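Acyl-coenzyme A oxidase (Caenorhabditis elegans, PDB 5K3H) catalyses the first step of peroxisomal beta-oxidation, using FAD and oxygen to desaturate acyl-CoA thioesters to (2E)-enoyl-CoAs with release of hydrogen peroxide. Local coordinates at residues B[23-28]-B[615-620]; B[77-82]-B[104-109]; B[218-223]-B[253-258]. All blocks are in the same frame, centred on the assembly; numbering follows the deposited sequence.

Contact 1 of 3, residues B[23-28]-B[615-620]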
# COMPACT_ATOMS: atom_id res chain seq x y z
N ALA B 23 7.04 5.22 31.11
CA ALA B 23 8.29 4.57 30.71
C ALA B 23 9.01 3.96 31.90
O ALA B 23 9.10 4.57 32.97
CB ALA B 23 9.22 5.57 30.00
N THR B 24 9.54 2.75 31.71
CA THR B 24 10.34 2.05 32.70
C THR B 24 11.83 2.09 32.38
O THR B 24 12.60 1.37 33.02
CB THR B 24 9.92 0.60 32.74
OG1 THR B 24 10.32 0.02 31.51
CG2 THR B 24 8.42 0.50 32.87
N PHE B 25 12.23 2.89 31.38
CA PHE B 25 13.62 2.95 30.96
C PHE B 25 13.92 4.34 30.41
O PHE B 25 13.02 5.08 30.00
CB PHE B 25 13.94 1.88 29.89
CG PHE B 25 13.17 2.06 28.60
CD1 PHE B 25 11.91 1.49 28.44
CD2 PHE B 25 13.71 2.79 27.55
CE1 PHE B 25 11.21 1.67 27.29
CE2 PHE B 25 13.01 2.97 26.38
CZ PHE B 25 11.77 2.41 26.24
N ASP B 26 15.22 4.64 30.38
CA ASP B 26 15.75 5.92 29.92
C ASP B 26 15.89 5.91 28.39
O ASP B 26 16.67 5.15 27.83
CB ASP B 26 17.11 6.11 30.61
CG ASP B 26 17.86 7.34 30.14
OD1 ASP B 26 17.34 8.13 29.32
OD2 ASP B 26 19.03 7.50 30.57
N THR B 27 15.17 6.81 27.72
CA THR B 27 15.14 6.75 26.26
C THR B 27 16.46 7.19 25.63
O THR B 27 16.76 6.76 24.51
CB THR B 27 13.96 7.57 25.69
OG1 THR B 27 14.08 8.95 26.06
CG2 THR B 27 12.62 7.04 26.19
N HIS B 28 17.27 8.01 26.32
CA HIS B 28 18.63 8.27 25.84
C HIS B 28 19.43 6.97 25.77
O HIS B 28 20.25 6.79 24.86
CB HIS B 28 19.38 9.26 26.74
CG HIS B 28 18.99 10.70 26.56
ND1 HIS B 28 18.23 11.16 25.51
CD2 HIS B 28 19.27 11.79 27.32
CE1 HIS B 28 18.06 12.46 25.62
NE2 HIS B 28 18.68 12.87 26.71
N LEU B 615 9.26 4.19 20.79
CA LEU B 615 9.37 4.91 19.53
C LEU B 615 10.06 6.25 19.69
O LEU B 615 10.80 6.66 18.80
CB LEU B 615 7.98 5.09 18.92
CG LEU B 615 7.32 3.76 18.53
CD1 LEU B 615 5.82 3.96 18.39
CD2 LEU B 615 7.94 3.18 17.24
N ASP B 616 9.83 6.95 20.82
CA ASP B 616 10.60 8.16 21.11
C ASP B 616 12.10 7.89 21.13
O ASP B 616 12.89 8.80 20.87
CB ASP B 616 10.24 8.76 22.47
CG ASP B 616 8.92 9.47 22.46
OD1 ASP B 616 8.47 9.95 21.39
OD2 ASP B 616 8.36 9.62 23.58
N SER B 617 12.51 6.68 21.51
CA SER B 617 13.94 6.38 21.63
C SER B 617 14.66 6.47 20.30
O SER B 617 15.90 6.52 20.29
CB SER B 617 14.14 5.01 22.26
OG SER B 617 13.65 4.99 23.61
N TRP B 618 13.95 6.43 19.17
CA TRP B 618 14.61 6.65 17.89
C TRP B 618 14.97 8.12 17.67
O TRP B 618 15.73 8.42 16.74
CB TRP B 618 13.73 6.14 16.77
CG TRP B 618 13.62 4.69 16.81
CD1 TRP B 618 12.95 3.95 17.73
CD2 TRP B 618 14.18 3.77 15.88
NE1 TRP B 618 13.07 2.62 17.45
CE2 TRP B 618 13.82 2.48 16.31
CE3 TRP B 618 14.95 3.91 14.73
CZ2 TRP B 618 14.20 1.33 15.62
CZ3 TRP B 618 15.33 2.76 14.04
CH2 TRP B 618 14.94 1.49 14.49
N GLU B 619 14.38 9.01 18.47
CA GLU B 619 14.72 10.42 18.55
C GLU B 619 14.72 11.09 17.17
O GLU B 619 15.75 11.55 16.67
CB GLU B 619 16.04 10.58 19.30
CG GLU B 619 15.87 10.14 20.74
CD GLU B 619 17.07 10.43 21.57
OE1 GLU B 619 18.20 10.34 21.03
OE2 GLU B 619 16.88 10.76 22.75
N PHE B 620 13.52 11.14 16.59
CA PHE B 620 13.26 11.89 15.35
C PHE B 620 12.65 13.24 15.70
O PHE B 620 11.57 13.31 16.30
CB PHE B 620 12.31 11.13 14.44
CG PHE B 620 12.78 9.77 14.08
CD1 PHE B 620 14.07 9.56 13.59
CD2 PHE B 620 11.93 8.69 14.20
CE1 PHE B 620 14.50 8.30 13.25
CE2 PHE B 620 12.37 7.42 13.86
CZ PHE B 620 13.65 7.24 13.39
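His-28 sets its ring beside its backbone N (chi1 -77°), and the extended chain of Glu-619 reaches across to it. His-28 ND1 donates to Glu-619 OE2 at 3.1 Å. The carboxylate oxygen lies almost in the imidazole plane and accepts with its syn lone pair. The N-H points somewhat off line (141°), and the ring and carboxylate planes stand 75° apart. The other oxygen, Glu-619 OE1, forms a salt bridge with Arg-45, so each carboxylate oxygen has a partner. Ser-617 makes the other, non-bonded part of the contact. Its OG lies 3.3 Å from Thr-27 CB and meets the edge of the Phe-25 ring, 3.5 Å from CE2. The hydrogen bond of this hydroxyl runs to Ser-613 O, and that of Thr-27 OG1 to Lys-6 N. Asp-26 is the N-cap of the helix that starts at Thr-27; its OD1 takes a weak bond from His-28 N and a salt bridge from Lys-6. The contact thus joins the start of helix 27-35 to the type I turn of Asp-616 to Glu-619 at the C-terminal end of helix 590-616. Phe-25 lies against helix 590-616, and Trp-618 packs on helix 300-319.

Contact 2 of 3, residues B[77-82]-B[104-109]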
# COMPACT_ATOMS: atom_id res chain seq x y z
N ARG B 77 18.60 23.71 -3.76
CA ARG B 77 18.93 24.81 -2.86
C ARG B 77 19.62 24.31 -1.59
O ARG B 77 20.77 24.69 -1.30
CB ARG B 77 17.65 25.58 -2.51
CG ARG B 77 17.89 26.89 -1.79
CD ARG B 77 16.57 27.51 -1.32
NE ARG B 77 15.91 26.75 -0.27
CZ ARG B 77 16.33 26.68 0.99
NH1 ARG B 77 17.44 27.31 1.37
NH2 ARG B 77 15.67 25.97 1.88
N LYS B 78 18.94 23.44 -0.83
CA LYS B 78 19.50 22.92 0.43
C LYS B 78 20.78 22.14 0.20
O LYS B 78 21.70 22.19 1.02
CB LYS B 78 18.47 22.03 1.13
CG LYS B 78 17.26 22.79 1.56
CD LYS B 78 16.41 22.02 2.53
CE LYS B 78 15.56 21.02 1.76
NZ LYS B 78 14.43 20.53 2.59
N LEU B 79 20.86 21.42 -0.92
CA LEU B 79 22.05 20.63 -1.19
C LEU B 79 23.29 21.52 -1.30
O LEU B 79 24.34 21.20 -0.73
CB LEU B 79 21.84 19.81 -2.46
CG LEU B 79 22.76 18.64 -2.79
CD1 LEU B 79 22.87 17.68 -1.62
CD2 LEU B 79 22.18 17.93 -4.00
N THR B 80 23.19 22.65 -2.01
CA THR B 80 24.35 23.53 -2.13
C THR B 80 24.73 24.14 -0.79
O THR B 80 25.93 24.25 -0.47
CB THR B 80 24.09 24.63 -3.17
OG1 THR B 80 22.96 25.40 -2.78
CG2 THR B 80 23.87 24.07 -4.56
N VAL B 81 23.75 24.53 0.03
CA VAL B 81 24.07 25.02 1.37
C VAL B 81 24.78 23.95 2.19
O VAL B 81 25.73 24.24 2.92
CB VAL B 81 22.81 25.52 2.08
CG1 VAL B 81 23.16 26.03 3.46
CG2 VAL B 81 22.14 26.60 1.24
N LEU B 82 24.34 22.68 2.07
CA LEU B 82 25.00 21.59 2.79
C LEU B 82 26.48 21.49 2.43
O LEU B 82 27.34 21.51 3.31
CB LEU B 82 24.32 20.25 2.51
CG LEU B 82 23.11 19.80 3.33
CD1 LEU B 82 22.69 18.37 2.88
CD2 LEU B 82 23.33 19.88 4.85
N GLU B 104 17.41 14.80 8.16
CA GLU B 104 16.88 16.06 8.68
C GLU B 104 16.68 17.08 7.56
O GLU B 104 15.61 17.70 7.45
CB GLU B 104 17.85 16.66 9.72
CG GLU B 104 17.83 16.03 11.10
CD GLU B 104 17.06 16.86 12.13
OE1 GLU B 104 16.68 18.02 11.84
OE2 GLU B 104 16.77 16.31 13.21
N VAL B 105 17.70 17.28 6.75
CA VAL B 105 17.70 18.37 5.77
C VAL B 105 17.02 17.95 4.48
O VAL B 105 16.08 18.60 4.03
CB VAL B 105 19.15 18.89 5.56
CG1 VAL B 105 19.26 19.89 4.41
CG2 VAL B 105 19.64 19.56 6.82
N LEU B 106 17.42 16.82 3.90
CA LEU B 106 16.94 16.47 2.57
C LEU B 106 15.69 15.59 2.58
O LEU B 106 14.89 15.66 1.64
CB LEU B 106 18.07 15.80 1.76
CG LEU B 106 19.33 16.67 1.48
CD1 LEU B 106 20.48 15.89 0.84
CD2 LEU B 106 19.00 17.91 0.63
N GLY B 107 15.48 14.80 3.65
CA GLY B 107 14.27 14.01 3.77
C GLY B 107 14.34 12.69 3.01
O GLY B 107 15.41 12.18 2.71
N ILE B 108 13.16 12.13 2.74
CA ILE B 108 13.07 10.81 2.11
C ILE B 108 12.64 10.85 0.64
O ILE B 108 12.74 9.81 -0.04
CB ILE B 108 12.14 9.86 2.91
CG1 ILE B 108 10.70 10.39 2.98
CG2 ILE B 108 12.72 9.61 4.29
CD1 ILE B 108 9.72 9.40 3.57
N GLU B 109 12.17 12.00 0.12
CA GLU B 109 11.64 12.03 -1.23
C GLU B 109 12.72 12.12 -2.31
O GLU B 109 12.37 12.07 -3.50
CB GLU B 109 10.65 13.18 -1.39
CG GLU B 109 9.49 13.11 -0.38
CD GLU B 109 8.33 14.06 -0.68
OE1 GLU B 109 8.13 14.36 -1.88
OE2 GLU B 109 7.63 14.50 0.26
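Lys-78 NZ gives the one hydrogen bond between the two segments, to Val-105 O at 2.9 Å. The ammonium approaches nearly along the C=O axis, at a C=O...N angle of 164°. It also forms a salt bridge with Asp-59 OD1, so a carbonyl and a carboxylate both grip it. Asp-59 would help to balance the charge of this buried lysine. The lysine chain bends at chi3 (-81°), which lets it run past Val-105 before turning its end to the carbonyl. Its aliphatic part packs on the way. Lys-78 CB lies 4.0 Å from Val-105 CG1, and Lys-78 CD also rests near that methyl.

The rest of the contact is apolar. Leu-82 points at the other segment and meets two residues tip to tip. Leu-82 CG is 4.0 Å from Val-105 CG1, while Leu-82 CD1 is 3.9 Å from Leu-106 CD1. Leu-79 comes to the same Leu-106 methyl from another direction, at about a right angle. Its CD1 touches Leu-106 CD1 at 3.9 Å. Leu-106 CD1 therefore sits against both leucines, and Leu-106 CD2 turns to Lys-78 CB. Lys-78 and Leu-82 are one helical turn apart and both point at the other segment. Leu-79 follows Lys-78, and the end of its side chain swings in. After Leu-106 the chain leaves helical angles at Gly-107, which has positive phi.

The pair belongs to the helical N-terminal part of the acyl-CoA oxidase. Arg-77 and Thr-80 touch Tyr-661 of the second subunit. Leu-82 also packs on Leu-101 and Asn-102 of helix 97-105. The contact holds helix 68-85 against the C-terminal end of helix 97-105, and helix 38-52 lies near, with Leu-51 touching Val-105.

Contact 3 of 3, residues B[218-223]-B[253-258]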
# COMPACT_ATOMS: atom_id res chain seq x y z
N PHE B 218 31.91 1.00 -17.21
CA PHE B 218 32.66 2.02 -17.93
C PHE B 218 32.30 3.38 -17.36
O PHE B 218 31.13 3.68 -17.10
CB PHE B 218 32.36 2.02 -19.44
CG PHE B 218 32.60 0.68 -20.12
CD1 PHE B 218 33.81 0.42 -20.74
CD2 PHE B 218 31.66 -0.33 -20.05
CE1 PHE B 218 34.05 -0.80 -21.33
CE2 PHE B 218 31.89 -1.55 -20.66
CZ PHE B 218 33.09 -1.78 -21.29
N MET B 219 33.31 4.23 -17.21
CA MET B 219 33.06 5.63 -16.91
C MET B 219 32.61 6.31 -18.19
O MET B 219 33.27 6.17 -19.22
CB MET B 219 34.31 6.30 -16.32
CG MET B 219 34.13 7.78 -16.02
SD MET B 219 32.81 8.09 -14.80
CE MET B 219 33.65 7.58 -13.33
N VAL B 220 31.46 6.98 -18.15
CA VAL B 220 30.85 7.56 -19.34
C VAL B 220 30.46 9.01 -19.10
O VAL B 220 29.65 9.29 -18.22
CB VAL B 220 29.62 6.76 -19.81
CG1 VAL B 220 29.06 7.35 -21.10
CG2 VAL B 220 29.96 5.30 -20.00
N PRO B 221 31.05 9.98 -19.81
CA PRO B 221 30.52 11.34 -19.78
C PRO B 221 29.22 11.43 -20.54
O PRO B 221 29.10 10.90 -21.65
CB PRO B 221 31.61 12.19 -20.44
CG PRO B 221 32.42 11.25 -21.23
CD PRO B 221 32.28 9.87 -20.62
N LEU B 222 28.26 12.12 -19.94
CA LEU B 222 26.91 12.23 -20.48
C LEU B 222 26.57 13.61 -20.99
O LEU B 222 25.88 13.73 -22.00
CB LEU B 222 25.88 11.86 -19.40
CG LEU B 222 26.10 10.55 -18.66
CD1 LEU B 222 25.09 10.45 -17.51
CD2 LEU B 222 25.99 9.41 -19.65
N ARG B 223 26.99 14.65 -20.28
CA ARG B 223 26.68 16.04 -20.60
C ARG B 223 27.95 16.87 -20.51
O ARG B 223 28.88 16.54 -19.77
CB ARG B 223 25.62 16.62 -19.66
CG ARG B 223 24.26 15.97 -19.76
CD ARG B 223 23.37 16.38 -18.60
NE ARG B 223 22.02 15.81 -18.67
CZ ARG B 223 20.97 16.41 -19.23
NH1 ARG B 223 21.10 17.62 -19.75
NH2 ARG B 223 19.79 15.79 -19.24
N LEU B 253 18.56 6.48 -20.99
CA LEU B 253 19.84 6.77 -21.62
C LEU B 253 20.07 5.83 -22.79
O LEU B 253 20.06 4.61 -22.62
CB LEU B 253 20.99 6.62 -20.63
CG LEU B 253 22.44 6.67 -21.12
CD1 LEU B 253 22.78 8.03 -21.74
CD2 LEU B 253 23.39 6.34 -19.97
N GLY B 254 20.33 6.42 -23.96
CA GLY B 254 20.68 5.65 -25.14
C GLY B 254 21.93 6.21 -25.79
O GLY B 254 22.22 7.40 -25.72
N PHE B 255 22.70 5.31 -26.40
CA PHE B 255 23.94 5.64 -27.08
C PHE B 255 23.79 5.33 -28.57
O PHE B 255 23.30 4.25 -28.93
CB PHE B 255 25.11 4.83 -26.54
CG PHE B 255 25.26 4.91 -25.06
CD1 PHE B 255 25.89 6.00 -24.47
CD2 PHE B 255 24.78 3.87 -24.26
CE1 PHE B 255 26.03 6.08 -23.10
CE2 PHE B 255 24.92 3.93 -22.88
CZ PHE B 255 25.55 5.04 -22.29
N ASN B 256 24.24 6.26 -29.41
CA ASN B 256 24.34 6.04 -30.86
C ASN B 256 25.83 5.98 -31.21
O ASN B 256 26.45 6.99 -31.52
CB ASN B 256 23.63 7.16 -31.64
CG ASN B 256 23.58 6.90 -33.14
OD1 ASN B 256 23.84 5.78 -33.60
ND2 ASN B 256 23.19 7.93 -33.91
N ASN B 257 26.39 4.77 -31.15
CA ASN B 257 27.80 4.51 -31.43
C ASN B 257 28.70 5.55 -30.74
O ASN B 257 29.47 6.27 -31.38
CB ASN B 257 28.05 4.44 -32.94
CG ASN B 257 27.43 3.18 -33.58
OD1 ASN B 257 27.71 2.05 -33.15
ND2 ASN B 257 26.57 3.38 -34.59
N TYR B 258 28.57 5.62 -29.41
CA TYR B 258 29.21 6.64 -28.58
C TYR B 258 30.58 6.17 -28.11
O TYR B 258 30.68 5.17 -27.40
CB TYR B 258 28.31 6.96 -27.38
CG TYR B 258 28.74 8.09 -26.48
CD1 TYR B 258 28.54 9.42 -26.85
CD2 TYR B 258 29.34 7.83 -25.26
CE1 TYR B 258 28.93 10.46 -26.01
CE2 TYR B 258 29.73 8.85 -24.42
CZ TYR B 258 29.52 10.16 -24.79
OH TYR B 258 29.92 11.16 -23.93
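Val-220 and Tyr-258 make the close-packed part of this contact. Val-220 CG1 lies 3.7 Å from Tyr-258 CE2 and 3.8 Å from Phe-255 CE1, so one methyl serves two rings. It meets both rings obliquely. Val-220 has this branch anti to its N (chi1 -177°), and Tyr-258 likewise carries its ring anti to N (chi1 -174°), which sends the ring out to the other segment. The phenol ends beside the backbone of Pro-221. The modelled separation of Tyr-258 OH and Pro-221 O is too short to be taken literally, and a hydrogen bond there is doubtful. The proline ring lies beside the end of the phenol.

These residues lie in the beta domain typical of the acyl-CoA oxidase and dehydrogenase families. Strand 211-221 belongs to a mixed sheet, where it pairs with strand 199-208. Strand 251-255 is the middle strand of a separate antiparallel sheet of three. The two segments meet mainly by side chains; no backbone pairing joins them. Their nearest CA atoms are 9.0 Å apart, at Leu-222 and Leu-253. Tyr-258 begins strand 258-261, which returns to the mixed sheet beside strand 175-179. Asn-257 and Tyr-258 form a G1 beta bulge there opposite Leu-178.

Leu-222 and Leu-253 make a lighter contact. Their side chains cross at about a right angle, with Leu-222 CD2 4.0 Å from Leu-253 CD2. Leu-253 is about 5 Å, side chain to side chain, from Ala-150, which binds an FAD shared between the two subunits. On the solvent side, exposed Asn-256 and Asn-257 carry the chain round the bend between Phe-255 and Tyr-258.

All three contacts are largely buried, but they join different parts of the fold, and no helix or strand is common to two of them. Contact 1 ties the N-terminal region to the C-terminal helices, and its closed loop contains the other two. Contact 2 is local and lies within the N-terminal helices. Contact 3 joins two sheets of the beta domain and lies nearest the FAD-binding residues. Contacts 1 and 3 are on opposite sides of the chain's centre, their own centres about 50 Å apart. Contact 1 is the most polar, with a histidine-carboxylate hydrogen bond between its segments. Contact 2 adds one lysine to a leucine and valine cluster. Contact 3 relies mainly on rings and aliphatic groups.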